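Local coordinates for Non-structural protein 3 (Porcine deltacoronavirus, PDB 6LN0), which probably works as a multidomain replicase protein, pairing a macro domain thought to bind ADP-ribose with a papain-like protease that cleaves the viral polyprotein, at residues K241-R246 against H252-D257; R285-L288 against R294-A297; P2-K7 against F26-L31. All coordinates share one frame; numbering follows the deposited sequence.

Contact 1 of 3, residues K241-R246 against H252-D257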
loop_
_atom_site.group_PDB
_atom_site.type_symbol
_atom_site.label_atom_id
_atom_site.label_comp_id
_atom_site.label_asym_id
_atom_site.label_seq_id
_atom_site.Cartn_x
_atom_site.Cartn_y
_atom_site.Cartn_z
ATOM N N LYS A 241 9.234 -3.088 22.181
ATOM C CA LYS A 241 9.262 -3.855 23.426
ATOM C C LYS A 241 9.057 -2.907 24.604
ATOM O O LYS A 241 9.718 -1.869 24.694
ATOM C CB LYS A 241 10.575 -4.639 23.563
ATOM C CG LYS A 241 10.896 -5.539 22.336
ATOM C CD LYS A 241 11.800 -6.745 22.691
ATOM C CE LYS A 241 12.409 -7.422 21.444
ATOM N NZ LYS A 241 11.769 -8.735 21.067
ATOM N N TRP A 242 8.112 -3.240 25.478
ATOM C CA TRP A 242 7.870 -2.478 26.696
ATOM C C TRP A 242 7.949 -3.395 27.902
ATOM O O TRP A 242 7.868 -4.621 27.785
ATOM C CB TRP A 242 6.489 -1.820 26.729
ATOM C CG TRP A 242 6.067 -1.047 25.532
ATOM C CD1 TRP A 242 5.236 -1.480 24.541
ATOM C CD2 TRP A 242 6.394 0.316 25.218
ATOM N NE1 TRP A 242 5.042 -0.479 23.625
ATOM C CE2 TRP A 242 5.742 0.632 24.014
ATOM C CE3 TRP A 242 7.178 1.292 25.829
ATOM C CZ2 TRP A 242 5.853 1.881 23.408
ATOM C CZ3 TRP A 242 7.290 2.532 25.224
ATOM C CH2 TRP A 242 6.629 2.817 24.029
ATOM N N VAL A 243 8.052 -2.786 29.081
ATOM C CA VAL A 243 7.960 -3.510 30.343
ATOM C C VAL A 243 6.768 -2.966 31.126
ATOM O O VAL A 243 6.646 -1.748 31.325
ATOM C CB VAL A 243 9.272 -3.391 31.145
ATOM C CG1 VAL A 243 9.029 -3.568 32.655
ATOM C CG2 VAL A 243 10.327 -4.379 30.600
ATOM N N VAL A 244 5.878 -3.863 31.549
ATOM C CA VAL A 244 4.794 -3.501 32.452
ATOM C C VAL A 244 4.981 -4.257 33.762
ATOM O O VAL A 244 5.659 -5.286 33.824
ATOM C CB VAL A 244 3.394 -3.766 31.862
ATOM C CG1 VAL A 244 2.982 -2.611 30.971
ATOM C CG2 VAL A 244 3.374 -5.089 31.120
ATOM N N SER A 245 4.325 -3.755 34.808
ATOM C CA SER A 245 4.737 -4.040 36.181
ATOM C C SER A 245 3.583 -3.737 37.127
ATOM O O SER A 245 3.088 -2.607 37.126
ATOM C CB SER A 245 5.957 -3.181 36.524
ATOM O OG SER A 245 6.376 -3.396 37.844
ATOM N N ARG A 246 3.158 -4.728 37.927
ATOM C CA ARG A 246 2.181 -4.477 38.988
ATOM C C ARG A 246 2.795 -3.586 40.064
ATOM O O ARG A 246 3.864 -3.888 40.595
ATOM C CB ARG A 246 1.692 -5.786 39.622
ATOM C CG ARG A 246 1.125 -6.847 38.657
ATOM C CD ARG A 246 -0.353 -6.612 38.263
ATOM N NE ARG A 246 -1.190 -6.195 39.388
ATOM C CZ ARG A 246 -2.340 -5.526 39.273
ATOM N NH1 ARG A 246 -2.814 -5.189 38.075
ATOM N NH2 ARG A 246 -3.019 -5.186 40.364
ATOM N N HIS A 252 1.475 -1.002 35.714
ATOM C CA HIS A 252 2.109 0.244 35.310
ATOM C C HIS A 252 3.000 0.026 34.098
ATOM O O HIS A 252 3.620 -1.028 33.939
ATOM C CB HIS A 252 2.960 0.821 36.448
ATOM C CG HIS A 252 3.780 2.015 36.055
ATOM N ND1 HIS A 252 3.224 3.254 35.817
ATOM C CD2 HIS A 252 5.113 2.165 35.869
ATOM C CE1 HIS A 252 4.174 4.114 35.491
ATOM N NE2 HIS A 252 5.331 3.477 35.510
ATOM N N LEU A 253 3.103 1.050 33.267
ATOM C CA LEU A 253 3.918 0.976 32.067
ATOM C C LEU A 253 5.230 1.681 32.368
ATOM O O LEU A 253 5.270 2.913 32.427
ATOM C CB LEU A 253 3.205 1.599 30.870
ATOM C CG LEU A 253 3.963 1.594 29.541
ATOM C CD1 LEU A 253 3.926 0.225 28.885
ATOM C CD2 LEU A 253 3.405 2.632 28.604
ATOM N N LYS A 254 6.297 0.886 32.531
ATOM C CA LYS A 254 7.613 1.391 32.926
ATOM C C LYS A 254 8.049 2.547 32.034
ATOM O O LYS A 254 7.894 2.503 30.812
ATOM C CB LYS A 254 8.650 0.254 32.874
ATOM C CG LYS A 254 10.084 0.658 33.267
ATOM C CD LYS A 254 10.989 -0.559 33.579
ATOM C CE LYS A 254 10.741 -1.140 34.982
ATOM N NZ LYS A 254 11.806 -2.082 35.470
ATOM N N GLN A 255 8.581 3.593 32.665
ATOM C CA GLN A 255 8.962 4.804 31.946
ATOM C C GLN A 255 10.023 4.490 30.889
ATOM O O GLN A 255 10.978 3.746 31.138
ATOM C CB GLN A 255 9.465 5.853 32.947
ATOM C CG GLN A 255 10.219 7.042 32.363
ATOM C CD GLN A 255 9.371 7.895 31.433
ATOM O OE1 GLN A 255 8.325 8.419 31.829
ATOM N NE2 GLN A 255 9.828 8.048 30.178
ATOM N N LYS A 256 9.839 5.052 29.693
ATOM C CA LYS A 256 10.694 4.747 28.550
ATOM C C LYS A 256 10.277 5.550 27.328
ATOM O O LYS A 256 9.085 5.621 27.013
ATOM C CB LYS A 256 10.635 3.258 28.208
ATOM C CG LYS A 256 11.368 2.880 26.934
ATOM C CD LYS A 256 11.721 1.413 26.954
ATOM C CE LYS A 256 11.770 0.844 25.559
ATOM N NZ LYS A 256 12.129 -0.609 25.568
ATOM N N ASP A 257 11.243 6.159 26.639
ATOM C CA ASP A 257 11.005 6.749 25.322
ATOM C C ASP A 257 9.880 7.786 25.346
ATOM O O ASP A 257 9.083 7.884 24.402
ATOM C CB ASP A 257 10.700 5.665 24.284
ATOM C CG ASP A 257 11.926 4.884 23.865
ATOM O OD1 ASP A 257 12.905 5.519 23.412
ATOM O OD2 ASP A 257 11.898 3.632 23.964
#
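Val244 faces Leu253 and Ser245 faces His252 across a small antiparallel beta hairpin, and the backbone bonds hold this register. Ser245 and His252 form the hydrogen-bonded pair. His252 N gives an almost straight bond to Ser245 O at 2.7 Å, while the return bond from Ser245 N to His252 O is weak. Val244 and Leu253 are the non-hydrogen-bonded pair, and here the CA of Val244 makes a CA-H...O contact with His252 O at 3.1 Å. One residue further on, Lys254 N bonds Val243 O at 2.9 Å.

Beyond the paired strands a side chain takes over. Lys256 is extended, CG anti to the backbone N (chi1 173°), and this length carries NZ to Lys241 O at 2.9 Å, tilted from the carbonyl plane. The loop before the first strand is thereby tied to the loop after the second. Lys256 O in turn lies at the edge of the Trp242 ring, near its plane, 4.0 Å from CZ3.

The apolar contacts fall on two sides. Leu253 CD1 is the shared methyl, touching Val244 CG1 at 3.6 Å and the CB of Trp242 at 3.9 Å. Val243 CG1 lies alongside the Lys254 chain, 3.7 Å from CD, with both side chains pointing the same way.

His252 ND1 has its polar partner in Asn267. Leu253 rests on Val262 and Ser263 of helix 260-270, and together with Trp242 it also reaches Val296 of helix 293-302, so the hairpin of strands 244-247 and 250-253 packs on both helices of the papain-like protease region.

Contact 2 of 3, residues R285-L288 against R294-A297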
loop_
_atom_site.group_PDB
_atom_site.type_symbol
_atom_site.label_atom_id
_atom_site.label_comp_id
_atom_site.label_asym_id
_atom_site.label_seq_id
_atom_site.Cartn_x
_atom_site.Cartn_y
_atom_site.Cartn_z
ATOM N N ARG A 285 -7.109 -6.305 28.103
ATOM C CA ARG A 285 -6.846 -7.491 28.906
ATOM C C ARG A 285 -5.494 -8.119 28.556
ATOM O O ARG A 285 -4.875 -8.756 29.415
ATOM C CB ARG A 285 -8.014 -8.476 28.778
ATOM C CG ARG A 285 -9.243 -7.997 29.588
ATOM C CD ARG A 285 -10.320 -9.065 29.812
ATOM N NE ARG A 285 -10.779 -9.681 28.565
ATOM C CZ ARG A 285 -11.967 -10.263 28.409
ATOM N NH1 ARG A 285 -12.826 -10.297 29.419
ATOM N NH2 ARG A 285 -12.301 -10.804 27.242
ATOM N N GLU A 286 -4.972 -7.903 27.345
ATOM C CA GLU A 286 -3.579 -8.272 27.101
ATOM C C GLU A 286 -2.648 -7.449 27.979
ATOM O O GLU A 286 -1.846 -7.995 28.743
ATOM C CB GLU A 286 -3.214 -8.097 25.628
ATOM C CG GLU A 286 -3.723 -9.211 24.770
ATOM C CD GLU A 286 -3.371 -9.056 23.296
ATOM O OE1 GLU A 286 -2.371 -8.373 22.959
ATOM O OE2 GLU A 286 -4.102 -9.645 22.470
ATOM N N TYR A 287 -2.738 -6.123 27.874
ATOM C CA TYR A 287 -1.902 -5.244 28.684
ATOM C C TYR A 287 -1.954 -5.631 30.158
ATOM O O TYR A 287 -0.915 -5.750 30.818
ATOM C CB TYR A 287 -2.348 -3.792 28.484
ATOM C CG TYR A 287 -1.705 -2.767 29.405
ATOM C CD1 TYR A 287 -2.202 -2.530 30.692
ATOM C CD2 TYR A 287 -0.631 -2.007 28.979
ATOM C CE1 TYR A 287 -1.616 -1.586 31.520
ATOM C CE2 TYR A 287 -0.057 -1.054 29.805
ATOM C CZ TYR A 287 -0.548 -0.858 31.060
ATOM O OH TYR A 287 0.047 0.086 31.859
ATOM N N LEU A 288 -3.161 -5.843 30.692
ATOM C CA LEU A 288 -3.285 -6.152 32.113
ATOM C C LEU A 288 -2.657 -7.490 32.479
ATOM O O LEU A 288 -2.499 -7.773 33.673
ATOM C CB LEU A 288 -4.751 -6.148 32.540
ATOM C CG LEU A 288 -5.420 -4.800 32.813
ATOM C CD1 LEU A 288 -6.837 -5.018 33.353
ATOM C CD2 LEU A 288 -4.605 -3.919 33.752
ATOM N N ARG A 294 -0.012 -4.292 21.888
ATOM C CA ARG A 294 -1.085 -3.841 21.011
ATOM C C ARG A 294 -1.788 -2.617 21.591
ATOM O O ARG A 294 -1.968 -1.601 20.901
ATOM C CB ARG A 294 -2.053 -4.993 20.754
ATOM C CG ARG A 294 -1.426 -6.047 19.848
ATOM C CD ARG A 294 -2.175 -7.367 19.837
ATOM N NE ARG A 294 -3.310 -7.318 18.924
ATOM C CZ ARG A 294 -4.554 -7.698 19.231
ATOM N NH1 ARG A 294 -4.836 -8.185 20.428
ATOM N NH2 ARG A 294 -5.528 -7.592 18.328
ATOM N N PHE A 295 -2.150 -2.684 22.877
ATOM C CA PHE A 295 -2.884 -1.603 23.527
ATOM C C PHE A 295 -2.123 -0.289 23.454
ATOM O O PHE A 295 -2.701 0.753 23.139
ATOM C CB PHE A 295 -3.149 -1.993 24.977
ATOM C CG PHE A 295 -4.043 -1.053 25.722
ATOM C CD1 PHE A 295 -5.290 -0.712 25.219
ATOM C CD2 PHE A 295 -3.664 -0.553 26.957
ATOM C CE1 PHE A 295 -6.139 0.125 25.917
ATOM C CE2 PHE A 295 -4.515 0.293 27.679
ATOM C CZ PHE A 295 -5.750 0.632 27.160
ATOM N N VAL A 296 -0.820 -0.325 23.718
ATOM C CA VAL A 296 -0.003 0.884 23.677
ATOM C C VAL A 296 0.131 1.404 22.256
ATOM O O VAL A 296 0.106 2.621 22.018
ATOM C CB VAL A 296 1.380 0.608 24.301
ATOM C CG1 VAL A 296 2.283 1.777 24.066
ATOM C CG2 VAL A 296 1.241 0.366 25.813
ATOM N N ALA A 297 0.328 0.497 21.295
ATOM C CA ALA A 297 0.418 0.912 19.898
ATOM C C ALA A 297 -0.885 1.562 19.446
ATOM O O ALA A 297 -0.880 2.595 18.763
ATOM C CB ALA A 297 0.762 -0.286 19.015
#
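Glu286 OE2 and Arg294 NH1 approach to 2.6 Å in a salt bridge whose hydrogen bond is nonetheless weak, because the N-H is bent well off the line to the oxygen (123°). The carboxylate comes to the edge of the guanidinium, near its plane, with the two planes 32° apart. The other oxygen, OE1, sits 3.3 Å from Arg294 CD and so lies against the aliphatic part of the arginine. Glu286 reaches out extended, whereas Arg294 bends at chi3 (82°), which turns its guanidinium back to meet the acid.

The pairing joins helix 278-287 to the start of helix 293-302, two consecutive helices of the papain-like protease linked by a short loop. Inward of the ion pair the aromatics take over: Phe295 turns its edge toward the face of Tyr287 in an offset edge-to-face pair, centroids 5.6 Å apart. Phe295 CD2 makes the closest touch, 3.8 Å from Tyr287 CB. Val296 CG2 adds a looser contact, 4.4 Å from Tyr287 CD2. The Tyr287 hydroxyl is hydrogen-bonded to Met251 O, while Val266 of helix 260-270 touches both Tyr287 and Phe295.

Contact 3 of 3, residues P2-K7 against F26-L31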
loop_
_atom_site.group_PDB
_atom_site.type_symbol
_atom_site.label_atom_id
_atom_site.label_comp_id
_atom_site.label_asym_id
_atom_site.label_seq_id
_atom_site.Cartn_x
_atom_site.Cartn_y
_atom_site.Cartn_z
ATOM N N PRO A 2 1.139 -1.667 -47.793
ATOM C CA PRO A 2 -0.030 -1.958 -48.647
ATOM C C PRO A 2 -1.312 -1.475 -47.998
ATOM O O PRO A 2 -1.538 -1.696 -46.799
ATOM C CB PRO A 2 -0.025 -3.489 -48.772
ATOM C CG PRO A 2 1.314 -3.886 -48.393
ATOM C CD PRO A 2 1.759 -2.926 -47.353
ATOM N N PRO A 3 -2.194 -0.849 -48.776
ATOM C CA PRO A 3 -3.381 -0.227 -48.180
ATOM C C PRO A 3 -4.314 -1.211 -47.507
ATOM O O PRO A 3 -5.027 -0.819 -46.583
ATOM C CB PRO A 3 -4.050 0.466 -49.379
ATOM C CG PRO A 3 -3.586 -0.291 -50.567
ATOM C CD PRO A 3 -2.185 -0.746 -50.247
ATOM N N GLU A 4 -4.351 -2.472 -47.922
ATOM C CA GLU A 4 -5.296 -3.376 -47.270
ATOM C C GLU A 4 -4.844 -3.793 -45.878
ATOM O O GLU A 4 -5.649 -4.368 -45.138
ATOM C CB GLU A 4 -5.546 -4.621 -48.133
ATOM C CG GLU A 4 -4.338 -5.513 -48.380
ATOM C CD GLU A 4 -3.458 -4.998 -49.506
ATOM O OE1 GLU A 4 -2.545 -5.739 -49.956
ATOM O OE2 GLU A 4 -3.687 -3.850 -49.945
ATOM N N ALA A 5 -3.593 -3.503 -45.499
ATOM C CA ALA A 5 -3.036 -3.913 -44.214
ATOM C C ALA A 5 -3.252 -2.882 -43.106
ATOM O O ALA A 5 -2.905 -3.151 -41.947
ATOM C CB ALA A 5 -1.536 -4.195 -44.365
ATOM N N ILE A 6 -3.810 -1.723 -43.432
ATOM C CA ILE A 6 -3.880 -0.616 -42.488
ATOM C C ILE A 6 -5.064 -0.811 -41.551
ATOM O O ILE A 6 -6.170 -1.170 -41.978
ATOM C CB ILE A 6 -3.966 0.721 -43.243
ATOM C CG1 ILE A 6 -4.100 1.876 -42.259
ATOM C CG2 ILE A 6 -5.155 0.735 -44.206
ATOM C CD1 ILE A 6 -3.052 1.951 -41.268
ATOM N N LYS A 7 -4.830 -0.620 -40.253
ATOM C CA LYS A 7 -5.905 -0.539 -39.272
ATOM C C LYS A 7 -5.696 0.702 -38.418
ATOM O O LYS A 7 -4.566 1.012 -38.030
ATOM C CB LYS A 7 -5.968 -1.787 -38.394
ATOM C CG LYS A 7 -6.184 -3.054 -39.171
ATOM C CD LYS A 7 -5.155 -4.093 -38.810
ATOM C CE LYS A 7 -5.333 -5.343 -39.681
ATOM N NZ LYS A 7 -6.394 -6.249 -39.139
ATOM N N PHE A 26 -4.066 -15.211 -39.374
ATOM C CA PHE A 26 -3.664 -13.987 -40.060
ATOM C C PHE A 26 -4.859 -13.064 -40.321
ATOM O O PHE A 26 -6.021 -13.432 -40.139
ATOM C CB PHE A 26 -2.959 -14.309 -41.375
ATOM C CG PHE A 26 -1.592 -14.902 -41.201
ATOM C CD1 PHE A 26 -0.521 -14.114 -40.815
ATOM C CD2 PHE A 26 -1.371 -16.250 -41.433
ATOM C CE1 PHE A 26 0.752 -14.666 -40.660
ATOM C CE2 PHE A 26 -0.112 -16.802 -41.275
ATOM C CZ PHE A 26 0.952 -16.009 -40.891
ATOM N N ASP A 27 -4.549 -11.838 -40.759
ATOM C CA ASP A 27 -5.531 -10.777 -40.988
ATOM C C ASP A 27 -4.889 -9.597 -41.723
ATOM O O ASP A 27 -4.640 -8.539 -41.124
ATOM C CB ASP A 27 -6.134 -10.324 -39.655
ATOM C CG ASP A 27 -7.156 -9.202 -39.819
ATOM O OD1 ASP A 27 -7.562 -8.917 -40.971
ATOM O OD2 ASP A 27 -7.550 -8.600 -38.788
ATOM N N ASN A 28 -4.621 -9.772 -43.024
ATOM C CA ASN A 28 -3.886 -8.795 -43.840
ATOM C C ASN A 28 -2.603 -8.358 -43.138
ATOM O O ASN A 28 -2.253 -7.181 -43.086
ATOM C CB ASN A 28 -4.766 -7.598 -44.192
ATOM C CG ASN A 28 -5.975 -7.999 -45.004
ATOM O OD1 ASN A 28 -7.117 -7.813 -44.577
ATOM N ND2 ASN A 28 -5.732 -8.580 -46.174
ATOM N N SER A 29 -1.883 -9.345 -42.629
ATOM C CA SER A 29 -0.830 -9.116 -41.663
ATOM C C SER A 29 0.475 -8.766 -42.353
ATOM O O SER A 29 0.704 -9.090 -43.518
ATOM C CB SER A 29 -0.637 -10.356 -40.792
ATOM O OG SER A 29 -1.876 -10.829 -40.282
ATOM N N VAL A 30 1.334 -8.082 -41.610
ATOM C CA VAL A 30 2.725 -7.921 -41.994
ATOM C C VAL A 30 3.483 -9.046 -41.319
ATOM O O VAL A 30 3.588 -9.087 -40.092
ATOM C CB VAL A 30 3.278 -6.557 -41.585
ATOM C CG1 VAL A 30 4.797 -6.519 -41.809
ATOM C CG2 VAL A 30 2.579 -5.473 -42.375
ATOM N N LEU A 31 3.987 -9.977 -42.119
ATOM C CA LEU A 31 4.758 -11.091 -41.598
ATOM C C LEU A 31 6.220 -10.699 -41.641
ATOM O O LEU A 31 6.748 -10.412 -42.722
ATOM C CB LEU A 31 4.498 -12.346 -42.423
ATOM C CG LEU A 31 5.292 -13.590 -42.076
ATOM C CD1 LEU A 31 4.851 -14.129 -40.720
ATOM C CD2 LEU A 31 5.094 -14.635 -43.163
#
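Lys7 and Asp27 cross obliquely, and where they meet the ammonium NZ stands 2.6 Å from OD2 in a salt bridge. The other oxygen is farther off, with OD1 3.4 Å from Lys7 NZ, so the grip is one-sided. Two bends in the lysine chain, at chi2 and chi4, bring its end round to the acid, and on the way CE passes 3.6 Å from Asp27 O. On the other side, Asp27 holds its carboxylate out with CG anti to the backbone N (chi1 179°), while its own N donates to Ser29 OG. That hydroxyl is bonded to His116 as well, which probably helps to hold the Asp27 backbone in place.

Residues 26-31 lead into strand 29-34, an inner strand of the six-stranded mixed sheet of the macro domain. Residues 2-7 form the N-terminal approach to the edge strand 10-17, including a 3-10 turn closed by the bond from Ala5 N to Pro2 O.

Asn28 is the residue turned toward that 3-10 turn, and its backbone is in the left-handed helical region. Its side chain crosses Glu4 at about a right angle, with the amide and carboxylate planes nearly perpendicular (88°). The touch is aliphatic on the glutamate side, Asn28 ND2 lying 4.0 Å from Glu4 CG, while the backbone Glu4 O comes within 3.5 Å of Asn28 CB. Ala5 packs against the asparagine's backbone: its CB is 3.3 Å from Asn28 O, and its CA makes a long CA-H...O contact with the same oxygen. Backbone bonding between Lys7 and Pro114 ties the approach to a further loop.

How the contacts relate
Along the chain contact 3 comes first, then contact 1, then contact 2, each closing before the next opens. Contacts 1 and 2 belong together in the papain-like protease, with centres about 11 Å apart. They touch directly: Val244 CG1 lies 3.6 Å from Tyr287 CE2, and Trp242 NE1 is equally close to Val296 CG1, so the hairpin and the helix pair share one packed core with helix 260-270. Contact 3 is in the macro domain, its centre about 75 Å from that of contact 1 and 69 Å from that of contact 2, on the opposite side of the chain's centre. The elongated chain thus keeps the two modules' packing separate.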